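PDB 4WA0: possible adhesin from Caldicellulosiruptor kronotskyensis, which probably mediates attachment of this extreme thermophile to cellulose, this chain being the magnesium-binding beta-helix domain from the C-terminal part of a tapirin. Local coordinates for residues Y10-N21 with S313-I323; L236-G247 with V260-N268. All blocks are in the same frame, centred on the assembly; numbering follows the deposited sequence.

How the contacts relate
Both contacts bury most of their touching residues, but contact 1 lies near the middle of the chain, where two coils far apart in sequence stack as neighbours, whereas contact 2 lies toward one end and ties down a magnesium-binding loop that includes exposed residues. Their centres are about 17 Å apart. Both use the same two faces of the beta-helix: strand 291-296 separates 258-263 from 313-316, and strand 299-302 separates 266-268 from 320-325. Arg297 spans the gap, forming a salt bridge with Glu264 of contact 2 and a weak hydrogen bond to Leu317 O of contact 1. Parallel backbone bonds and interior apolar packing dominate contact 1; contact 2 has one antiparallel pair, side-chain polar bonds, waters and a metal.

Contact 1 (Y10-N21 with S313-I323); sequences YAIFSKGALNTN and SIISLGSTFNI
Two stacked coils of a parallel beta-helix meet here, residues 10-21 pairing in register with 313-323 over two faces and the corner between them. On the first face Phe13 N donates to Ile314 O (2.9 Å) and Phe13 O accepts from Ser316 N (2.8 Å). On the second, Asn19 N reaches Phe321 O, and Ile323 N meets Asn19 O.

Apolar residues suit the interior. Leu18 and Phe321 run side by side, CD1 of Leu18 lying 3.5 Å from Phe321 CD2, while Ile12 and Ile323 approach tip to tip, CD1 to CD1 at 4.1 Å. At the corner the small serines admit a water, which bonds to Ser14 OG, Ser316 OG, Gly16 N and Gly318 O.

Outside, with CG anti to the carbonyl carbon in both (chi1 -59°), Asn19 and Asn322 lie side by side, pointing the same way, their amide planes 35° apart; Asn19 ND2 donates to Asn322 OD1 at 2.7 Å, nearly straight at 171°. The backbone N of Asn322 is bonded to Asn299 OD1 of the next coil. Phe13, on the outer face but buried, stacks on Tyr32 and is covered by Pro7 and Thr228. Such in-register stacking of like residues, coil upon coil, characterises the parallel beta-helix.

Contact 2 (L236-G247 with V260-N268); sequences LPADSVGSNQLG and VIYGESYIN. With MG (magnesium ion), chain B.
Gln245 leans its side-chain amide over the ring of Tyr266, joining the returning arm of the magnesium-binding loop 236-247 to the strands of 260-268. From CB, which points toward the strands, the chain runs out to CG and then bends (chi2 -99°), a turn that lays the amide on the ring. CD is 3.7 Å from Tyr266 CE1, and the two planes stack 27° apart. OE1 accepts from a water that takes the N-H of Asn268. NE2 donates to Tyr266 O (2.9 Å, N-H...O 168°) and to a second water, itself held by Ser265 N. Glutamine suits this place because its flat amide can stack, donate and accept at once.

Gly247 and Tyr262 form an antiparallel hydrogen-bonded pair, N to O in both directions; Gly247 N to Tyr262 O measures 2.9 Å. Glycine fits because Pro237 O occupies the place of a side chain. Leu246 CD2 settles against bare Gly263 CA at 3.6 Å. Pro237 CG makes a CH-pi contact over one face of the Tyr262 ring, 4.0 Å from its centroid, with Val260 CG2 over the opposite face; Tyr262 OH bonds to Asp347. Glu264 OE1 takes Leu236 N at 2.8 Å from above its carboxylate plane and also pairs with Arg297.

Asp239 binds the magnesium ion through its backbone O and through OD1, the latter 2.4 Å from the magnesium, while Val241, Ser243 and Leu246 offer backbone oxygens; Glu275 OE1, from helix 269-280, completes six oxygen ligands from five residues. Asp239 OD2 is turned to Arg279 and Ser248 N. In the type I turn from Ser243 to Leu246, closed by Leu246 N to Ser243 O, both end carbonyls bind the ion, typical of a loop-borne, all-oxygen metal site, here fastened to a beta-helix edge.

Contact 1 (Y10-N21 with S313-I323)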
loop_
_atom_site.group_PDB
_atom_site.type_symbol
_atom_site.label_atom_id
_atom_site.label_comp_id
_atom_site.label_asym_id
_atom_site.label_seq_id
_atom_site.Cartn_x
_atom_site.Cartn_y
_atom_site.Cartn_z
ATOM N N TYR A 10 -6.143 -6.200 -8.631
ATOM C CA TYR A 10 -5.004 -5.759 -7.895
ATOM C C TYR A 10 -3.762 -5.792 -8.754
ATOM O O TYR A 10 -3.532 -6.775 -9.458
ATOM C CB TYR A 10 -4.800 -6.618 -6.618
ATOM C CG TYR A 10 -5.798 -6.190 -5.562
ATOM C CD1 TYR A 10 -7.067 -6.712 -5.570
ATOM C CD2 TYR A 10 -5.497 -5.232 -4.613
ATOM C CE1 TYR A 10 -8.006 -6.311 -4.654
ATOM C CE2 TYR A 10 -6.435 -4.832 -3.668
ATOM C CZ TYR A 10 -7.700 -5.383 -3.724
ATOM O OH TYR A 10 -8.716 -5.015 -2.861
ATOM N N ALA A 11 -2.975 -4.740 -8.674
ATOM C CA ALA A 11 -1.649 -4.741 -9.273
ATOM C C ALA A 11 -0.789 -5.805 -8.570
ATOM O O ALA A 11 -0.007 -6.584 -9.205
ATOM C CB ALA A 11 -1.015 -3.422 -9.146
ATOM N N ILE A 12 -0.898 -5.805 -7.234
ATOM C CA ILE A 12 -0.195 -6.784 -6.400
ATOM C C ILE A 12 -1.204 -7.273 -5.339
ATOM O O ILE A 12 -1.715 -6.472 -4.539
ATOM C CB ILE A 12 1.047 -6.212 -5.717
ATOM C CG1 ILE A 12 2.046 -5.643 -6.712
ATOM C CG2 ILE A 12 1.736 -7.273 -4.875
ATOM C CD1 ILE A 12 3.141 -4.882 -6.077
ATOM N N PHE A 13 -1.493 -8.570 -5.359
ATOM C CA PHE A 13 -2.353 -9.192 -4.358
ATOM C C PHE A 13 -1.544 -10.250 -3.604
ATOM O O PHE A 13 -0.974 -11.162 -4.209
ATOM C CB PHE A 13 -3.574 -9.789 -5.021
ATOM C CG PHE A 13 -4.500 -10.442 -4.050
ATOM C CD1 PHE A 13 -4.236 -11.744 -3.572
ATOM C CD2 PHE A 13 -5.631 -9.764 -3.618
ATOM C CE1 PHE A 13 -5.092 -12.278 -2.618
ATOM C CE2 PHE A 13 -6.472 -10.309 -2.677
ATOM C CZ PHE A 13 -6.201 -11.569 -2.198
ATOM N N SER A 14 -1.471 -10.172 -2.290
ATOM C CA SER A 14 -0.790 -11.173 -1.493
ATOM C C SER A 14 -1.728 -11.743 -0.437
ATOM O O SER A 14 -2.207 -11.020 0.462
ATOM C CB SER A 14 0.409 -10.520 -0.815
ATOM O OG SER A 14 1.196 -11.446 -0.055
ATOM N N LYS A 15 -1.933 -13.051 -0.488
ATOM C CA LYS A 15 -2.836 -13.734 0.499
ATOM C C LYS A 15 -2.338 -13.496 1.910
ATOM O O LYS A 15 -3.153 -13.203 2.795
ATOM C CB LYS A 15 -3.056 -15.205 0.201
ATOM C CG LYS A 15 -3.827 -16.000 1.309
ATOM C CD LYS A 15 -3.950 -17.479 0.882
ATOM C CE LYS A 15 -3.414 -18.441 1.953
ATOM N NZ LYS A 15 -2.901 -19.728 1.344
ATOM N N GLY A 16 -1.028 -13.644 2.141
ATOM C CA GLY A 16 -0.388 -13.531 3.409
ATOM C C GLY A 16 0.510 -12.283 3.414
ATOM O O GLY A 16 0.345 -11.377 2.580
ATOM N N ALA A 17 1.462 -12.254 4.322
ATOM C CA ALA A 17 2.410 -11.174 4.442
ATOM C C ALA A 17 3.126 -10.839 3.103
ATOM O O ALA A 17 3.510 -11.726 2.353
ATOM C CB ALA A 17 3.424 -11.435 5.550
ATOM N N LEU A 18 3.327 -9.548 2.873
ATOM C CA LEU A 18 3.943 -9.046 1.619
ATOM C C LEU A 18 5.165 -8.217 2.006
ATOM O O LEU A 18 5.048 -7.230 2.732
ATOM C CB LEU A 18 2.935 -8.228 0.816
ATOM C CG LEU A 18 3.572 -7.396 -0.340
ATOM C CD1 LEU A 18 4.212 -8.240 -1.445
ATOM C CD2 LEU A 18 2.556 -6.487 -1.026
ATOM N N ASN A 19 6.338 -8.583 1.456
ATOM C CA ASN A 19 7.525 -7.792 1.536
ATOM C C ASN A 19 7.911 -7.320 0.150
ATOM O O ASN A 19 8.265 -8.131 -0.709
ATOM C CB ASN A 19 8.652 -8.609 2.121
ATOM C CG ASN A 19 8.312 -9.138 3.513
ATOM O OD1 ASN A 19 7.800 -8.439 4.355
ATOM N ND2 ASN A 19 8.634 -10.404 3.741
ATOM N N THR A 20 7.771 -6.027 -0.147
ATOM C CA THR A 20 8.169 -5.499 -1.439
ATOM C C THR A 20 9.705 -5.406 -1.627
ATOM O O THR A 20 10.517 -5.534 -0.708
ATOM C CB THR A 20 7.541 -4.146 -1.789
ATOM O OG1 THR A 20 8.159 -3.135 -1.021
ATOM C CG2 THR A 20 6.111 -4.121 -1.448
ATOM N N ASN A 21 10.083 -5.229 -2.888
ATOM C CA ASN A 21 11.450 -4.983 -3.212
ATOM C C ASN A 21 11.728 -3.479 -3.146
ATOM O O ASN A 21 10.804 -2.664 -3.045
ATOM C CB ASN A 21 11.776 -5.509 -4.619
ATOM C CG ASN A 21 10.912 -4.925 -5.729
ATOM O OD1 ASN A 21 9.708 -4.787 -5.595
ATOM N ND2 ASN A 21 11.512 -4.700 -6.883
ATOM N N SER A 313 0.015 -7.804 -13.705
ATOM C CA SER A 313 -0.227 -7.931 -12.289
ATOM C C SER A 313 0.554 -9.097 -11.719
ATOM O O SER A 313 1.026 -9.993 -12.465
ATOM C CB SER A 313 -1.752 -8.045 -12.009
ATOM O OG SER A 313 -2.280 -9.334 -12.367
ATOM N N ILE A 314 0.648 -9.083 -10.399
ATOM C CA ILE A 314 1.342 -10.108 -9.561
ATOM C C ILE A 314 0.424 -10.558 -8.453
ATOM O O ILE A 314 -0.083 -9.720 -7.657
ATOM C CB ILE A 314 2.657 -9.543 -8.937
ATOM C CG1 ILE A 314 3.556 -9.131 -10.015
ATOM C CG2 ILE A 314 3.234 -10.527 -7.940
ATOM C CD1 ILE A 314 4.683 -8.299 -9.461
ATOM N N ILE A 315 0.202 -11.893 -8.354
ATOM C CA ILE A 315 -0.704 -12.484 -7.370
ATOM C C ILE A 315 -0.009 -13.601 -6.650
ATOM O O ILE A 315 0.477 -14.528 -7.295
ATOM C CB ILE A 315 -1.989 -13.006 -8.033
ATOM C CG1 ILE A 315 -2.714 -11.846 -8.685
ATOM C CG2 ILE A 315 -2.927 -13.670 -6.992
ATOM C CD1 ILE A 315 -3.793 -12.240 -9.629
ATOM N N SER A 316 0.061 -13.493 -5.329
ATOM C CA SER A 316 0.567 -14.586 -4.547
ATOM C C SER A 316 -0.586 -15.164 -3.759
ATOM O O SER A 316 -1.375 -14.428 -3.144
ATOM C CB SER A 316 1.564 -14.063 -3.541
ATOM O OG SER A 316 1.669 -14.947 -2.401
ATOM N N LEU A 317 -0.638 -16.484 -3.729
ATOM C CA LEU A 317 -1.709 -17.214 -3.073
ATOM C C LEU A 317 -1.112 -18.183 -2.086
ATOM O O LEU A 317 -1.820 -19.089 -1.653
ATOM C CB LEU A 317 -2.581 -17.974 -4.119
ATOM C CG LEU A 317 -3.354 -17.087 -5.107
ATOM C CD1 LEU A 317 -4.117 -17.909 -6.109
ATOM C CD2 LEU A 317 -4.241 -16.160 -4.357
ATOM N N GLY A 318 0.137 -17.917 -1.695
ATOM C CA GLY A 318 0.853 -18.611 -0.661
ATOM C C GLY A 318 0.705 -18.028 0.733
ATOM O O GLY A 318 -0.124 -17.179 0.999
ATOM N N SER A 319 1.511 -18.504 1.682
ATOM C CA SER A 319 1.346 -18.047 3.059
ATOM C C SER A 319 2.024 -16.755 3.301
ATOM O O SER A 319 1.611 -15.998 4.168
ATOM C CB SER A 319 1.832 -19.065 4.102
ATOM O OG SER A 319 3.207 -19.275 3.935
ATOM N N THR A 320 3.076 -16.470 2.557
ATOM C CA THR A 320 3.782 -15.206 2.644
ATOM C C THR A 320 4.399 -14.973 1.264
ATOM O O THR A 320 4.492 -15.910 0.444
ATOM C CB THR A 320 4.966 -15.177 3.642
ATOM O OG1 THR A 320 5.961 -16.126 3.230
ATOM C CG2 THR A 320 4.547 -15.455 5.118
ATOM N N PHE A 321 4.856 -13.745 1.014
ATOM C CA PHE A 321 5.253 -13.390 -0.320
ATOM C C PHE A 321 6.359 -12.330 -0.295
ATOM O O PHE A 321 6.184 -11.311 0.364
ATOM C CB PHE A 321 4.058 -12.840 -1.045
ATOM C CG PHE A 321 4.317 -12.478 -2.459
ATOM C CD1 PHE A 321 5.022 -13.342 -3.273
ATOM C CD2 PHE A 321 3.801 -11.371 -3.004
ATOM C CE1 PHE A 321 5.259 -13.028 -4.592
ATOM C CE2 PHE A 321 3.989 -11.044 -4.323
ATOM C CZ PHE A 321 4.775 -11.858 -5.117
ATOM N N ASN A 322 7.460 -12.580 -0.991
ATOM C CA ASN A 322 8.530 -11.604 -1.184
ATOM C C ASN A 322 8.685 -11.372 -2.649
ATOM O O ASN A 322 8.665 -12.401 -3.460
ATOM C CB ASN A 322 9.866 -12.154 -0.628
ATOM C CG ASN A 322 9.775 -12.493 0.871
ATOM O OD1 ASN A 322 9.869 -11.659 1.687
ATOM N ND2 ASN A 322 9.377 -13.726 1.166
ATOM N N ILE A 323 8.821 -10.108 -3.024
ATOM C CA ILE A 323 9.226 -9.716 -4.383
ATOM C C ILE A 323 10.701 -9.412 -4.265
ATOM O O ILE A 323 11.078 -8.512 -3.497
ATOM C CB ILE A 323 8.445 -8.463 -4.886
ATOM C CG1 ILE A 323 6.949 -8.771 -4.926
ATOM C CG2 ILE A 323 8.967 -8.078 -6.303
ATOM C CD1 ILE A 323 6.196 -7.496 -5.262
HETATM O O HOH W 1 -4.579 -9.020 -11.252
HETATM O O HOH W 2 1.047 -14.355 0.365
HETATM O O HOH W 3 0.963 -13.775 6.656
HETATM O O HOH W 4 11.832 -8.131 -1.052
#

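Contact 2 (L236-G247 with V260-N268)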
loop_
_atom_site.group_PDB
_atom_site.type_symbol
_atom_site.label_atom_id
_atom_site.label_comp_id
_atom_site.label_asym_id
_atom_site.label_seq_id
_atom_site.Cartn_x
_atom_site.Cartn_y
_atom_site.Cartn_z
ATOM N N LEU A 236 -1.040 -24.788 -8.365
ATOM C CA LEU A 236 -1.103 -24.067 -9.606
ATOM C C LEU A 236 -0.556 -24.961 -10.750
ATOM O O LEU A 236 0.406 -25.760 -10.580
ATOM C CB LEU A 236 -0.302 -22.746 -9.473
ATOM C CG LEU A 236 -0.785 -21.742 -8.401
ATOM C CD1 LEU A 236 0.052 -20.444 -8.357
ATOM C CD2 LEU A 236 -2.271 -21.396 -8.567
ATOM N N PRO A 237 -1.125 -24.828 -11.954
ATOM C CA PRO A 237 -0.692 -25.681 -13.063
ATOM C C PRO A 237 0.754 -25.560 -13.479
ATOM O O PRO A 237 1.387 -24.509 -13.304
ATOM C CB PRO A 237 -1.583 -25.267 -14.245
ATOM C CG PRO A 237 -2.429 -24.184 -13.780
ATOM C CD PRO A 237 -2.313 -24.039 -12.300
ATOM N N ALA A 238 1.285 -26.677 -13.973
ATOM C CA ALA A 238 2.561 -26.689 -14.672
ATOM C C ALA A 238 2.385 -27.432 -15.924
ATOM O O ALA A 238 1.510 -28.314 -16.027
ATOM C CB ALA A 238 3.677 -27.338 -13.845
ATOM N N ASP A 239 3.217 -27.118 -16.887
ATOM C CA ASP A 239 3.159 -27.838 -18.162
ATOM C C ASP A 239 4.560 -28.217 -18.656
ATOM O O ASP A 239 5.555 -27.616 -18.238
ATOM C CB ASP A 239 2.350 -27.026 -19.231
ATOM C CG ASP A 239 2.761 -25.545 -19.358
ATOM O OD1 ASP A 239 3.964 -25.249 -19.498
ATOM O OD2 ASP A 239 1.811 -24.673 -19.433
ATOM N N SER A 240 4.624 -29.149 -19.619
ATOM C CA SER A 240 5.868 -29.799 -19.965
ATOM C C SER A 240 6.718 -28.970 -20.866
ATOM O O SER A 240 7.930 -29.066 -20.830
ATOM C CB SER A 240 5.596 -31.204 -20.602
ATOM O OG SER A 240 5.033 -31.062 -21.922
ATOM N N VAL A 241 6.091 -28.144 -21.660
ATOM C CA VAL A 241 6.794 -27.138 -22.457
ATOM C C VAL A 241 7.447 -26.025 -21.599
ATOM O O VAL A 241 7.053 -25.786 -20.450
ATOM C CB VAL A 241 5.881 -26.491 -23.531
ATOM C CG1 VAL A 241 5.359 -27.573 -24.492
ATOM C CG2 VAL A 241 4.730 -25.682 -22.926
ATOM N N GLY A 242 8.435 -25.356 -22.184
ATOM C CA GLY A 242 9.046 -24.231 -21.511
ATOM C C GLY A 242 9.792 -24.788 -20.338
ATOM O O GLY A 242 10.601 -25.724 -20.514
ATOM N N SER A 243 9.517 -24.244 -19.142
ATOM C CA SER A 243 10.110 -24.779 -17.923
ATOM C C SER A 243 9.137 -25.732 -17.317
ATOM O O SER A 243 7.946 -25.427 -17.179
ATOM C CB SER A 243 10.485 -23.670 -16.930
ATOM O OG SER A 243 10.747 -24.237 -15.671
ATOM N N ASN A 244 9.613 -26.928 -16.960
ATOM C CA ASN A 244 8.681 -27.959 -16.461
ATOM C C ASN A 244 7.994 -27.613 -15.138
ATOM O O ASN A 244 7.013 -28.203 -14.761
ATOM C CB ASN A 244 9.403 -29.339 -16.380
ATOM C CG ASN A 244 10.495 -29.393 -15.291
ATOM O OD1 ASN A 244 11.164 -28.391 -14.937
ATOM N ND2 ASN A 244 10.699 -30.593 -14.768
ATOM N N GLN A 245 8.567 -26.625 -14.435
ATOM C CA GLN A 245 8.134 -26.195 -13.155
ATOM C C GLN A 245 7.021 -25.113 -13.262
ATOM O O GLN A 245 6.351 -24.808 -12.282
ATOM C CB GLN A 245 9.343 -25.662 -12.391
ATOM C CG GLN A 245 8.991 -25.121 -11.023
ATOM C CD GLN A 245 8.835 -23.570 -10.953
ATOM O OE1 GLN A 245 9.463 -22.832 -11.716
ATOM N NE2 GLN A 245 8.091 -23.110 -9.984
ATOM N N LEU A 246 6.915 -24.539 -14.452
ATOM C CA LEU A 246 5.915 -23.483 -14.690
ATOM C C LEU A 246 4.804 -23.902 -15.611
ATOM O O LEU A 246 4.987 -24.756 -16.491
ATOM C CB LEU A 246 6.511 -22.203 -15.231
ATOM C CG LEU A 246 7.620 -21.500 -14.424
ATOM C CD1 LEU A 246 8.361 -20.428 -15.218
ATOM C CD2 LEU A 246 7.081 -21.053 -13.083
ATOM N N GLY A 247 3.666 -23.192 -15.448
ATOM C CA GLY A 247 2.522 -23.323 -16.361
ATOM C C GLY A 247 2.190 -21.986 -16.984
ATOM O O GLY A 247 2.579 -20.954 -16.468
ATOM N N VAL A 260 -0.690 -15.567 -18.713
ATOM C CA VAL A 260 -0.546 -15.844 -17.307
ATOM C C VAL A 260 0.509 -16.947 -17.131
ATOM O O VAL A 260 0.451 -17.975 -17.817
ATOM C CB VAL A 260 -1.885 -16.105 -16.580
ATOM C CG1 VAL A 260 -2.605 -17.269 -17.186
ATOM C CG2 VAL A 260 -1.695 -16.297 -15.090
ATOM N N ILE A 261 1.436 -16.686 -16.193
ATOM C CA ILE A 261 2.420 -17.677 -15.759
ATOM C C ILE A 261 2.096 -18.130 -14.361
ATOM O O ILE A 261 1.926 -17.292 -13.493
ATOM C CB ILE A 261 3.815 -17.040 -15.795
ATOM C CG1 ILE A 261 4.185 -16.504 -17.183
ATOM C CG2 ILE A 261 4.940 -17.979 -15.417
ATOM C CD1 ILE A 261 4.046 -17.427 -18.375
ATOM N N TYR A 262 2.070 -19.453 -14.154
ATOM C CA TYR A 262 1.767 -20.041 -12.877
ATOM C C TYR A 262 3.041 -20.728 -12.377
ATOM O O TYR A 262 3.638 -21.513 -13.114
ATOM C CB TYR A 262 0.745 -21.115 -13.018
ATOM C CG TYR A 262 -0.638 -20.630 -13.477
ATOM C CD1 TYR A 262 -1.475 -20.060 -12.616
ATOM C CD2 TYR A 262 -1.083 -20.894 -14.759
ATOM C CE1 TYR A 262 -2.760 -19.625 -13.026
ATOM C CE2 TYR A 262 -2.346 -20.453 -15.186
ATOM C CZ TYR A 262 -3.168 -19.866 -14.286
ATOM O OH TYR A 262 -4.443 -19.451 -14.644
ATOM N N GLY A 263 3.463 -20.402 -11.165
ATOM C CA GLY A 263 4.560 -21.191 -10.513
ATOM C C GLY A 263 4.120 -21.547 -9.118
ATOM O O GLY A 263 4.120 -20.703 -8.234
ATOM N N GLU A 264 3.779 -22.808 -8.872
ATOM C CA GLU A 264 3.334 -23.159 -7.552
ATOM C C GLU A 264 4.333 -22.783 -6.469
ATOM O O GLU A 264 4.019 -22.060 -5.516
ATOM C CB GLU A 264 2.969 -24.652 -7.466
ATOM C CG GLU A 264 2.645 -25.154 -6.067
ATOM C CD GLU A 264 1.320 -24.642 -5.486
ATOM O OE1 GLU A 264 0.563 -23.905 -6.183
ATOM O OE2 GLU A 264 0.990 -24.982 -4.333
ATOM N N SER A 265 5.561 -23.234 -6.631
ATOM C CA SER A 265 6.572 -23.006 -5.600
ATOM C C SER A 265 7.249 -21.660 -5.575
ATOM O O SER A 265 7.756 -21.227 -4.516
ATOM C CB SER A 265 7.666 -24.125 -5.727
ATOM O OG SER A 265 7.095 -25.420 -5.499
ATOM N N TYR A 266 7.355 -21.017 -6.748
ATOM C CA TYR A 266 8.078 -19.814 -6.948
ATOM C C TYR A 266 7.960 -19.486 -8.444
ATOM O O TYR A 266 7.611 -20.327 -9.279
ATOM C CB TYR A 266 9.579 -19.887 -6.531
ATOM C CG TYR A 266 10.335 -21.113 -7.070
ATOM C CD1 TYR A 266 10.841 -21.141 -8.371
ATOM C CD2 TYR A 266 10.583 -22.204 -6.267
ATOM C CE1 TYR A 266 11.503 -22.253 -8.834
ATOM C CE2 TYR A 266 11.163 -23.358 -6.780
ATOM C CZ TYR A 266 11.695 -23.341 -8.002
ATOM O OH TYR A 266 12.327 -24.414 -8.518
ATOM N N ILE A 267 8.240 -18.216 -8.747
ATOM C CA ILE A 267 8.561 -17.830 -10.072
ATOM C C ILE A 267 9.842 -16.982 -10.098
ATOM O O ILE A 267 9.942 -15.952 -9.434
ATOM C CB ILE A 267 7.420 -17.043 -10.825
ATOM C CG1 ILE A 267 6.121 -17.820 -10.854
ATOM C CG2 ILE A 267 7.896 -16.675 -12.204
ATOM C CD1 ILE A 267 4.897 -16.977 -11.235
ATOM N N ASN A 268 10.744 -17.359 -10.985
ATOM C CA ASN A 268 11.946 -16.564 -11.297
ATOM C C ASN A 268 11.882 -16.078 -12.759
ATOM O O ASN A 268 11.436 -16.830 -13.627
ATOM C CB ASN A 268 13.233 -17.390 -11.072
ATOM C CG ASN A 268 13.308 -17.893 -9.678
ATOM O OD1 ASN A 268 12.988 -17.169 -8.728
ATOM N ND2 ASN A 268 13.626 -19.211 -9.512
HETATM MG MG MG B . 6.067 -25.448 -18.446
HETATM O O HOH W 5 3.387 -24.413 -11.177
HETATM O O HOH W 6 10.459 -20.096 -11.852
HETATM O O HOH W 7 6.506 -25.170 -8.562
#